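Side-chain contacts in FERM, ARHGEF and pleckstrin domain-containing protein 2 (Mus musculus, PDB 6D2K), which acts as a guanine nucleotide exchange factor that activates RAC1 and takes part in semaphorin responses and actin remodelling, its FERM domain being the part described here: residues Q36-H40 with L41-E45; D29-V32 with L33-Q36; Q96-Y99 with T100-L103; A105-L108 with K109-L112. All coordinates share one frame; numbering follows the deposited sequence.

Interaction 1: Q36-H40 with L41-E45; sequences QVWKH and LNLIE
Trp38 and Leu43 meet across a Schellman motif that closes helix 30-41 of the ubiquitin-like N-terminal lobe of the FERM domain. Asn42, with positive phi, is its C-prime residue: Leu43 N reaches back to Trp38 O in a straight bond (2.9 Å, 167°), while Asn42 N makes a weak one to Lys39 O. This turn out of the helix brings Leu43 alongside the indole, the two side chains running in the same direction. Along Leu43, CB lies 4.0 Å from Trp38 O, the acceptor of Leu43's own N-H. CG stands anti to the backbone N (chi1 -179°), and of its two methyls CD2 is the one that touches the ring, at CE3 and CZ3 of the six-membered part, while CD1 packs on CD1 of Leu103 in helix 98-113. Leu43 also packs on Phe49 and Tyr99, so the helix end is tied into the boundary with the central FERM domain. One turn back, Leu41 N donates to Val37 O, and the side chains of Val37 and Leu41 run side by side, with CG1 of Val37 3.9 Å from CD1 of Leu41. The other methyl of Leu41, CD2, sits 3.6 Å from His40 CD2, oblique to the imidazole.

Interaction 2: D29-V32 with L33-Q36; sequences DGQV and LLTQ
Gly30 O receives Leu34 N in a nearly straight helical bond (3.0 Å, 172°) and Leu33 N in a weak one, and the i to i+4 pattern continues with Thr35 N to Gln31 O and Gln36 N to Val32 O. Over this first turn of helix 30-41, Gln31 bends back on itself: CG is anti to the backbone N, and the turn at chi2 (56°) swings the amide along the helix surface toward Thr35. There NE2 donates to Thr35 OG1 at 2.9 Å, the hydroxyl oxygen lying close to the amide plane. The Gln31 side chain crosses that of Leu34 at about a right angle, with NE2 3.7 Å from Leu34 CB and OE1 3.9 Å from Leu34 CD1. With an alanine here, Thr35 OG1 would probably lose this donor and that flank of Leu34 its cover. On Leu34 itself, CG rests 3.4 Å from Gly30 O. The helix crosses the mixed sheet of the ubiquitin-like lobe: Leu33 packs on Phe22 and Ile24 of strand 19-24 and joins Leu34 on Leu51 of strand 49-54, while backbone bonds from Gly30 to Lys67 and from Gln31 to Pro65 tie the start of the helix to the loop between strand 60-62 and helix 69-73.

Interaction 3: Q96-Y99 with T100-L103; sequences QEEY and TRYL
The Tyr99 ring meets both Tyr102 and Leu103, in different ways. Leu103 comes over one face of the phenol ring, its CG 4.3 Å from the ring centroid and 20° off the normal, a CH-pi contact; its CD1 sits 3.7 Å from Tyr99 CE2. Tyr99 CE1 comes to the edge of the Tyr102 ring, near its plane, 3.7 Å from Tyr102 CD2; the planes are 42° apart, neither stacked nor edge-to-face. With CG anti to the backbone N (chi1 -177°), the Tyr99 ring extends to where Tyr102 CD2 and the Leu103 side chain meet it. This is the first turn of helix 98-113, the opening helix of the central FERM domain, with Glu97 at the N-cap position and its carbonyl taking Arg101 N. The guanidinium of Arg101, folded back by a bend at chi3, lies with one face against Glu98 CA and Glu97 O. Its NH2 meets Glu98 through a water in the guanidinium plane: the water accepts from Arg101 NH2 at 2.7 Å and donates to Glu98 OE1 at 2.8 Å. Thr100 OG1 is bonded to Glu45 of the N-terminal lobe, and Tyr102 packs on Asp180 of helix 176-187.

Interaction 4: A105-L108 with K109-L112; sequences ALQL and KRDL
Gln107 lies close to both Arg110 and Asp111, one turn further along helix 98-113, and this buried flank is the crowded part of the contact. Its CG is anti to the backbone N, and a bend at chi2 (70°) lays the amide back over the next turn. Its side chain meets those of Arg110 and Asp111 at a slant, the amide plane 84° from the guanidinium and 46° from the carboxylate. CG of Asp111 sits 3.4 Å from Gln107 O, the carbonyl that also takes Asp111 N in a helical bond of 2.9 Å. The polar ends have partners beyond the helix: Asp111 OD1 forms a salt bridge with Arg196, and Arg110 NH1 donates to the Leu83 carbonyl. Gln107 packs on Ala84 and Val85 of strand 79-85 and on Leu15, so this face of the first helix of the central FERM domain is set against the ubiquitin-like lobe. A leucine here has no amide, and Arg110 and Asp111 would probably lose their polar neighbour on this buried flank. Leu112, also buried, brings CB to 3.5 Å from Leu108 O and packs on Ile128 of helix 121-136. Toward Lys109 the contact is looser. Lys109 touches the preceding turn mainly through CB, 3.4 Å from Leu106 O; the rest of its chain runs out extended, away from residues 105-108, past Leu131 and Tyr153 to a long, weak ion pair with Glu135.

All four contacts lie on or at the ends of two helices, 30-41 and 98-113. Interactions 2 and 1 follow one another along helix 30-41, sharing Gln36, with centres about 11 Å apart; interactions 3 and 4 follow one another along helix 98-113, interaction 3 at its start, about 14 Å apart between centres. The loop that follows helix 30-41 meets the start of helix 98-113 where interactions 1 and 3 touch: Glu45 OE2 lies 2.6 Å from Thr100 OG1 and Glu45 OE1 2.9 Å from Gln96 N, both probable hydrogen bonds, and Leu43 CD1 packs 3.8 Å from Leu103 CD1. The N-terminal and central lobes are thus joined there. Interactions 2 and 4, with centres about 24 Å apart, do not touch.

Interaction 1: Q36-H40 with L41-E45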
loop_
_atom_site.group_PDB
_atom_site.type_symbol
_atom_site.label_atom_id
_atom_site.label_comp_id
_atom_site.label_asym_id
_atom_site.label_seq_id
_atom_site.Cartn_x
_atom_site.Cartn_y
_atom_site.Cartn_z
ATOM N N GLN A 36 6.131 0.711 -19.099
ATOM C CA GLN A 36 7.328 1.539 -19.189
ATOM C C GLN A 36 8.004 1.624 -17.823
ATOM O O GLN A 36 9.230 1.594 -17.725
ATOM C CB GLN A 36 7.022 2.942 -19.739
ATOM C CG GLN A 36 6.623 2.952 -21.215
ATOM C CD GLN A 36 6.599 4.352 -21.826
ATOM O OE1 GLN A 36 7.021 5.328 -21.203
ATOM N NE2 GLN A 36 6.106 4.449 -23.057
ATOM N N VAL A 37 7.202 1.707 -16.764
ATOM C CA VAL A 37 7.767 1.790 -15.426
ATOM C C VAL A 37 8.421 0.476 -15.031
ATOM O O VAL A 37 9.519 0.482 -14.479
ATOM C CB VAL A 37 6.725 2.185 -14.368
ATOM C CG1 VAL A 37 7.354 2.115 -12.982
ATOM C CG2 VAL A 37 6.200 3.587 -14.652
ATOM N N TRP A 38 7.755 -0.638 -15.316
ATOM C CA TRP A 38 8.312 -1.950 -14.983
ATOM C C TRP A 38 9.634 -2.176 -15.720
ATOM O O TRP A 38 10.535 -2.833 -15.208
ATOM C CB TRP A 38 7.346 -3.088 -15.326
ATOM C CG TRP A 38 5.944 -3.006 -14.729
ATOM C CD1 TRP A 38 4.836 -3.647 -15.183
ATOM C CD2 TRP A 38 5.522 -2.234 -13.591
ATOM N NE1 TRP A 38 3.751 -3.335 -14.405
ATOM C CE2 TRP A 38 4.145 -2.469 -13.422
ATOM C CE3 TRP A 38 6.175 -1.373 -12.703
ATOM C CZ2 TRP A 38 3.400 -1.869 -12.396
ATOM C CZ3 TRP A 38 5.430 -0.775 -11.681
ATOM C CH2 TRP A 38 4.063 -1.034 -11.540
ATOM N N LYS A 39 9.739 -1.631 -16.929
ATOM C CA LYS A 39 10.961 -1.744 -17.722
ATOM C C LYS A 39 12.073 -0.875 -17.165
ATOM O O LYS A 39 13.217 -1.316 -17.044
ATOM C CB LYS A 39 10.701 -1.341 -19.171
ATOM C CG LYS A 39 10.035 -2.400 -20.015
ATOM C CD LYS A 39 10.438 -2.249 -21.486
ATOM C CE LYS A 39 11.038 -0.872 -21.785
ATOM N NZ LYS A 39 12.479 -0.756 -21.387
ATOM N N HIS A 40 11.745 0.372 -16.852
ATOM C CA HIS A 40 12.711 1.269 -16.251
ATOM C C HIS A 40 13.311 0.624 -15.004
ATOM O O HIS A 40 14.499 0.778 -14.737
ATOM C CB HIS A 40 12.069 2.612 -15.901
ATOM C CG HIS A 40 12.940 3.485 -15.059
ATOM N ND1 HIS A 40 13.981 4.221 -15.582
ATOM C CD2 HIS A 40 12.944 3.722 -13.726
ATOM C CE1 HIS A 40 14.583 4.882 -14.610
ATOM N NE2 HIS A 40 13.972 4.601 -13.475
ATOM N N LEU A 41 12.485 -0.114 -14.261
ATOM C CA LEU A 41 12.915 -0.704 -12.992
ATOM C C LEU A 41 13.457 -2.117 -13.133
ATOM O O LEU A 41 14.088 -2.635 -12.210
ATOM C CB LEU A 41 11.761 -0.725 -11.978
ATOM C CG LEU A 41 11.251 0.652 -11.544
ATOM C CD1 LEU A 41 10.051 0.518 -10.595
ATOM C CD2 LEU A 41 12.361 1.482 -10.918
ATOM N N ASN A 42 13.191 -2.743 -14.273
ATOM C CA ASN A 42 13.459 -4.158 -14.433
ATOM C C ASN A 42 12.786 -4.930 -13.302
ATOM O O ASN A 42 13.416 -5.726 -12.599
ATOM C CB ASN A 42 14.967 -4.412 -14.484
ATOM C CG ASN A 42 15.614 -3.782 -15.704
ATOM O OD1 ASN A 42 15.162 -3.992 -16.830
ATOM N ND2 ASN A 42 16.668 -3.002 -15.488
ATOM N N LEU A 43 11.496 -4.656 -13.129
ATOM C CA LEU A 43 10.690 -5.271 -12.085
ATOM C C LEU A 43 9.966 -6.518 -12.589
ATOM O O LEU A 43 8.922 -6.426 -13.230
ATOM C CB LEU A 43 9.673 -4.248 -11.561
ATOM C CG LEU A 43 8.745 -4.689 -10.429
ATOM C CD1 LEU A 43 9.575 -5.207 -9.250
ATOM C CD2 LEU A 43 7.833 -3.549 -10.001
ATOM N N ILE A 44 10.518 -7.689 -12.285
ATOM C CA ILE A 44 9.930 -8.949 -12.725
ATOM C C ILE A 44 8.600 -9.253 -12.047
ATOM O O ILE A 44 7.619 -9.586 -12.711
ATOM C CB ILE A 44 10.892 -10.140 -12.487
ATOM C CG1 ILE A 44 12.163 -9.962 -13.315
ATOM C CG2 ILE A 44 10.218 -11.449 -12.831
ATOM C CD1 ILE A 44 13.144 -11.124 -13.181
ATOM N N GLU A 45 8.569 -9.146 -10.723
ATOM C CA GLU A 45 7.364 -9.454 -9.971
ATOM C C GLU A 45 6.482 -8.210 -9.900
ATOM O O GLU A 45 6.064 -7.777 -8.824
ATOM C CB GLU A 45 7.735 -9.963 -8.580
ATOM C CG GLU A 45 8.614 -11.227 -8.643
ATOM C CD GLU A 45 8.960 -11.792 -7.273
ATOM O OE1 GLU A 45 8.340 -12.801 -6.869
ATOM O OE2 GLU A 45 9.844 -11.233 -6.610
#

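Interaction 2: D29-V32 with L33-Q36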
loop_
_atom_site.group_PDB
_atom_site.type_symbol
_atom_site.label_atom_id
_atom_site.label_comp_id
_atom_site.label_asym_id
_atom_site.label_seq_id
_atom_site.Cartn_x
_atom_site.Cartn_y
_atom_site.Cartn_z
ATOM N N ASP A 29 -3.922 3.344 -22.879
ATOM C CA ASP A 29 -4.396 2.683 -21.669
ATOM C C ASP A 29 -3.319 2.752 -20.599
ATOM O O ASP A 29 -2.142 2.828 -20.915
ATOM C CB ASP A 29 -4.726 1.219 -21.950
ATOM C CG ASP A 29 -6.080 1.037 -22.606
ATOM O OD1 ASP A 29 -6.376 -0.098 -23.032
ATOM O OD2 ASP A 29 -6.850 2.019 -22.691
ATOM N N GLY A 30 -3.721 2.702 -19.334
ATOM C CA GLY A 30 -2.766 2.729 -18.233
ATOM C C GLY A 30 -1.628 1.721 -18.341
ATOM O O GLY A 30 -0.499 1.996 -17.933
ATOM N N GLN A 31 -1.914 0.551 -18.900
ATOM C CA GLN A 31 -0.897 -0.492 -19.029
ATOM C C GLN A 31 0.371 -0.012 -19.736
ATOM O O GLN A 31 1.476 -0.429 -19.393
ATOM C CB GLN A 31 -1.470 -1.706 -19.760
ATOM C CG GLN A 31 -0.556 -2.914 -19.723
ATOM C CD GLN A 31 -0.198 -3.321 -18.304
ATOM O OE1 GLN A 31 -1.068 -3.722 -17.527
ATOM N NE2 GLN A 31 1.083 -3.224 -17.960
ATOM N N VAL A 32 0.220 0.857 -20.730
ATOM C CA VAL A 32 1.378 1.391 -21.445
ATOM C C VAL A 32 2.379 2.078 -20.502
ATOM O O VAL A 32 3.597 1.883 -20.610
ATOM C CB VAL A 32 0.942 2.355 -22.575
ATOM C CG1 VAL A 32 2.147 2.869 -23.333
ATOM C CG2 VAL A 32 -0.032 1.646 -23.509
ATOM N N LEU A 33 1.861 2.865 -19.561
ATOM C CA LEU A 33 2.697 3.551 -18.588
ATOM C C LEU A 33 3.241 2.558 -17.569
ATOM O O LEU A 33 4.415 2.616 -17.212
ATOM C CB LEU A 33 1.908 4.651 -17.871
ATOM C CG LEU A 33 2.658 5.353 -16.733
ATOM C CD1 LEU A 33 3.976 5.986 -17.199
ATOM C CD2 LEU A 33 1.755 6.397 -16.062
ATOM N N LEU A 34 2.375 1.665 -17.102
ATOM C CA LEU A 34 2.772 0.645 -16.136
ATOM C C LEU A 34 3.970 -0.141 -16.678
ATOM O O LEU A 34 4.988 -0.276 -16.006
ATOM C CB LEU A 34 1.598 -0.283 -15.820
ATOM C CG LEU A 34 0.391 0.328 -15.088
ATOM C CD1 LEU A 34 -0.828 -0.566 -15.165
ATOM C CD2 LEU A 34 0.729 0.643 -13.631
ATOM N N THR A 35 3.856 -0.619 -17.912
ATOM C CA THR A 35 4.942 -1.372 -18.544
ATOM C C THR A 35 6.237 -0.569 -18.748
ATOM O O THR A 35 7.333 -1.108 -18.580
ATOM C CB THR A 35 4.477 -2.009 -19.871
ATOM O OG1 THR A 35 3.470 -2.997 -19.599
ATOM C CG2 THR A 35 5.647 -2.670 -20.586
ATOM N N GLN A 36 6.131 0.711 -19.099
ATOM C CA GLN A 36 7.328 1.539 -19.189
ATOM C C GLN A 36 8.004 1.624 -17.823
ATOM O O GLN A 36 9.230 1.594 -17.725
ATOM C CB GLN A 36 7.022 2.942 -19.739
ATOM C CG GLN A 36 6.623 2.952 -21.215
ATOM C CD GLN A 36 6.599 4.352 -21.826
ATOM O OE1 GLN A 36 7.021 5.328 -21.203
ATOM N NE2 GLN A 36 6.106 4.449 -23.057
#

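Interaction 3: Q96-Y99 with T100-L103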
loop_
_atom_site.group_PDB
_atom_site.type_symbol
_atom_site.label_atom_id
_atom_site.label_comp_id
_atom_site.label_asym_id
_atom_site.label_seq_id
_atom_site.Cartn_x
_atom_site.Cartn_y
_atom_site.Cartn_z
ATOM N N GLN A 96 10.253 -13.882 -4.973
ATOM C CA GLN A 96 11.334 -14.574 -5.683
ATOM C C GLN A 96 12.639 -13.801 -5.848
ATOM O O GLN A 96 13.709 -14.403 -5.935
ATOM C CB GLN A 96 10.849 -15.028 -7.058
ATOM C CG GLN A 96 9.609 -15.884 -7.011
ATOM C CD GLN A 96 9.924 -17.332 -7.256
ATOM O OE1 GLN A 96 9.628 -17.868 -8.325
ATOM N NE2 GLN A 96 10.545 -17.980 -6.271
ATOM N N GLU A 97 12.557 -12.475 -5.906
ATOM C CA GLU A 97 13.731 -11.651 -6.171
ATOM C C GLU A 97 14.093 -10.762 -5.007
ATOM O O GLU A 97 13.211 -10.175 -4.367
ATOM C CB GLU A 97 13.499 -10.763 -7.395
ATOM C CG GLU A 97 13.294 -11.529 -8.677
ATOM C CD GLU A 97 14.557 -12.225 -9.138
ATOM O OE1 GLU A 97 14.454 -13.130 -9.988
ATOM O OE2 GLU A 97 15.651 -11.872 -8.645
ATOM N N GLU A 98 15.395 -10.641 -4.758
ATOM C CA GLU A 98 15.914 -9.701 -3.780
ATOM C C GLU A 98 15.397 -8.291 -4.096
ATOM O O GLU A 98 15.045 -7.543 -3.193
ATOM C CB GLU A 98 17.452 -9.749 -3.748
ATOM C CG GLU A 98 18.095 -8.798 -2.742
ATOM C CD GLU A 98 19.600 -9.007 -2.593
ATOM O OE1 GLU A 98 20.012 -10.157 -2.316
ATOM O OE2 GLU A 98 20.359 -8.015 -2.723
ATOM N N TYR A 99 15.321 -7.944 -5.375
ATOM C CA TYR A 99 14.881 -6.597 -5.740
ATOM C C TYR A 99 13.441 -6.330 -5.290
ATOM O O TYR A 99 13.124 -5.238 -4.820
ATOM C CB TYR A 99 15.026 -6.354 -7.245
ATOM C CG TYR A 99 14.643 -4.956 -7.658
ATOM C CD1 TYR A 99 15.399 -3.871 -7.246
ATOM C CD2 TYR A 99 13.533 -4.729 -8.452
ATOM C CE1 TYR A 99 15.058 -2.588 -7.611
ATOM C CE2 TYR A 99 13.187 -3.448 -8.832
ATOM C CZ TYR A 99 13.944 -2.392 -8.397
ATOM O OH TYR A 99 13.598 -1.120 -8.775
ATOM N N THR A 100 12.580 -7.327 -5.421
ATOM C CA THR A 100 11.184 -7.161 -5.010
ATOM C C THR A 100 11.148 -6.986 -3.497
ATOM O O THR A 100 10.383 -6.176 -2.976
ATOM C CB THR A 100 10.316 -8.373 -5.378
ATOM O OG1 THR A 100 10.611 -8.795 -6.713
ATOM C CG2 THR A 100 8.827 -8.017 -5.293
ATOM N N ARG A 101 11.956 -7.762 -2.775
ATOM C CA ARG A 101 11.949 -7.639 -1.323
ATOM C C ARG A 101 12.448 -6.268 -0.891
ATOM O O ARG A 101 11.979 -5.713 0.110
ATOM C CB ARG A 101 12.810 -8.741 -0.700
ATOM C CG ARG A 101 12.260 -10.134 -0.991
ATOM C CD ARG A 101 12.961 -11.200 -0.152
ATOM N NE ARG A 101 14.359 -11.419 -0.523
ATOM C CZ ARG A 101 14.771 -12.251 -1.476
ATOM N NH1 ARG A 101 13.895 -12.941 -2.194
ATOM N NH2 ARG A 101 16.072 -12.394 -1.714
ATOM N N TYR A 102 13.431 -5.755 -1.628
ATOM C CA TYR A 102 13.933 -4.391 -1.445
ATOM C C TYR A 102 12.797 -3.370 -1.622
ATOM O O TYR A 102 12.599 -2.508 -0.770
ATOM C CB TYR A 102 15.080 -4.123 -2.424
ATOM C CG TYR A 102 15.419 -2.668 -2.648
ATOM C CD1 TYR A 102 15.902 -1.867 -1.617
ATOM C CD2 TYR A 102 15.273 -2.098 -3.907
ATOM C CE1 TYR A 102 16.218 -0.533 -1.837
ATOM C CE2 TYR A 102 15.599 -0.767 -4.140
ATOM C CZ TYR A 102 16.075 0.008 -3.102
ATOM O OH TYR A 102 16.400 1.327 -3.322
ATOM N N LEU A 103 12.039 -3.485 -2.708
ATOM C CA LEU A 103 10.911 -2.561 -2.903
ATOM C C LEU A 103 9.864 -2.680 -1.795
ATOM O O LEU A 103 9.313 -1.673 -1.355
ATOM C CB LEU A 103 10.267 -2.751 -4.275
ATOM C CG LEU A 103 11.154 -2.369 -5.464
ATOM C CD1 LEU A 103 10.311 -2.398 -6.731
ATOM C CD2 LEU A 103 11.835 -1.009 -5.277
HETATM O O HOH W 1 18.494 -11.845 -0.647
#

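Interaction 4: A105-L108 with K109-L112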
loop_
_atom_site.group_PDB
_atom_site.type_symbol
_atom_site.label_atom_id
_atom_site.label_comp_id
_atom_site.label_asym_id
_atom_site.label_seq_id
_atom_site.Cartn_x
_atom_site.Cartn_y
_atom_site.Cartn_z
ATOM N N ALA A 105 10.436 -3.517 1.348
ATOM C CA ALA A 105 10.978 -2.841 2.524
ATOM C C ALA A 105 10.813 -1.324 2.409
ATOM O O ALA A 105 10.498 -0.656 3.410
ATOM C CB ALA A 105 12.455 -3.211 2.738
ATOM N N LEU A 106 11.009 -0.787 1.203
ATOM C CA LEU A 106 10.830 0.652 0.968
ATOM C C LEU A 106 9.363 1.046 1.133
ATOM O O LEU A 106 9.053 2.129 1.631
ATOM C CB LEU A 106 11.307 1.054 -0.439
ATOM C CG LEU A 106 12.830 1.019 -0.673
ATOM C CD1 LEU A 106 13.163 1.530 -2.077
ATOM C CD2 LEU A 106 13.528 1.857 0.386
ATOM N N GLN A 107 8.455 0.164 0.724
ATOM C CA GLN A 107 7.030 0.453 0.868
ATOM C C GLN A 107 6.663 0.507 2.346
ATOM O O GLN A 107 5.927 1.394 2.793
ATOM C CB GLN A 107 6.202 -0.621 0.157
ATOM C CG GLN A 107 4.691 -0.551 0.431
ATOM C CD GLN A 107 4.033 0.641 -0.212
ATOM O OE1 GLN A 107 3.397 1.457 0.456
ATOM N NE2 GLN A 107 4.168 0.747 -1.502
ATOM N N LEU A 108 7.172 -0.450 3.111
ATOM C CA LEU A 108 6.889 -0.491 4.538
ATOM C C LEU A 108 7.497 0.708 5.250
ATOM O O LEU A 108 6.886 1.249 6.179
ATOM C CB LEU A 108 7.373 -1.815 5.139
ATOM C CG LEU A 108 6.546 -2.991 4.607
ATOM C CD1 LEU A 108 7.315 -4.274 4.893
ATOM C CD2 LEU A 108 5.123 -3.029 5.199
ATOM N N LYS A 109 8.685 1.130 4.806
ATOM C CA LYS A 109 9.298 2.353 5.291
ATOM C C LYS A 109 8.350 3.530 5.063
ATOM O O LYS A 109 8.139 4.327 5.970
ATOM C CB LYS A 109 10.659 2.583 4.617
ATOM C CG LYS A 109 11.285 3.941 4.930
ATOM C CD LYS A 109 12.617 4.108 4.217
ATOM C CE LYS A 109 13.095 5.547 4.335
ATOM N NZ LYS A 109 14.325 5.818 3.550
ATOM N N ARG A 110 7.788 3.623 3.861
ATOM C CA ARG A 110 6.851 4.708 3.563
ATOM C C ARG A 110 5.602 4.623 4.440
ATOM O O ARG A 110 5.128 5.650 4.951
ATOM C CB ARG A 110 6.455 4.714 2.083
ATOM C CG ARG A 110 5.297 5.667 1.779
ATOM C CD ARG A 110 4.556 5.300 0.487
ATOM N NE ARG A 110 5.362 5.608 -0.670
ATOM C CZ ARG A 110 5.153 5.146 -1.896
ATOM N NH1 ARG A 110 4.151 4.319 -2.147
ATOM N NH2 ARG A 110 5.980 5.505 -2.865
ATOM N N ASP A 111 5.061 3.416 4.623
ATOM C CA ASP A 111 3.849 3.253 5.423
ATOM C C ASP A 111 4.091 3.615 6.878
ATOM O O ASP A 111 3.204 4.114 7.555
ATOM C CB ASP A 111 3.298 1.820 5.308
ATOM C CG ASP A 111 2.726 1.522 3.934
ATOM O OD1 ASP A 111 2.519 0.330 3.625
ATOM O OD2 ASP A 111 2.475 2.474 3.160
ATOM N N LEU A 112 5.302 3.375 7.360
ATOM C CA LEU A 112 5.656 3.778 8.723
ATOM C C LEU A 112 5.709 5.313 8.817
ATOM O O LEU A 112 5.118 5.910 9.722
ATOM C CB LEU A 112 6.988 3.133 9.134
ATOM C CG LEU A 112 7.483 3.380 10.560
ATOM C CD1 LEU A 112 6.559 2.748 11.572
ATOM C CD2 LEU A 112 8.899 2.828 10.724
#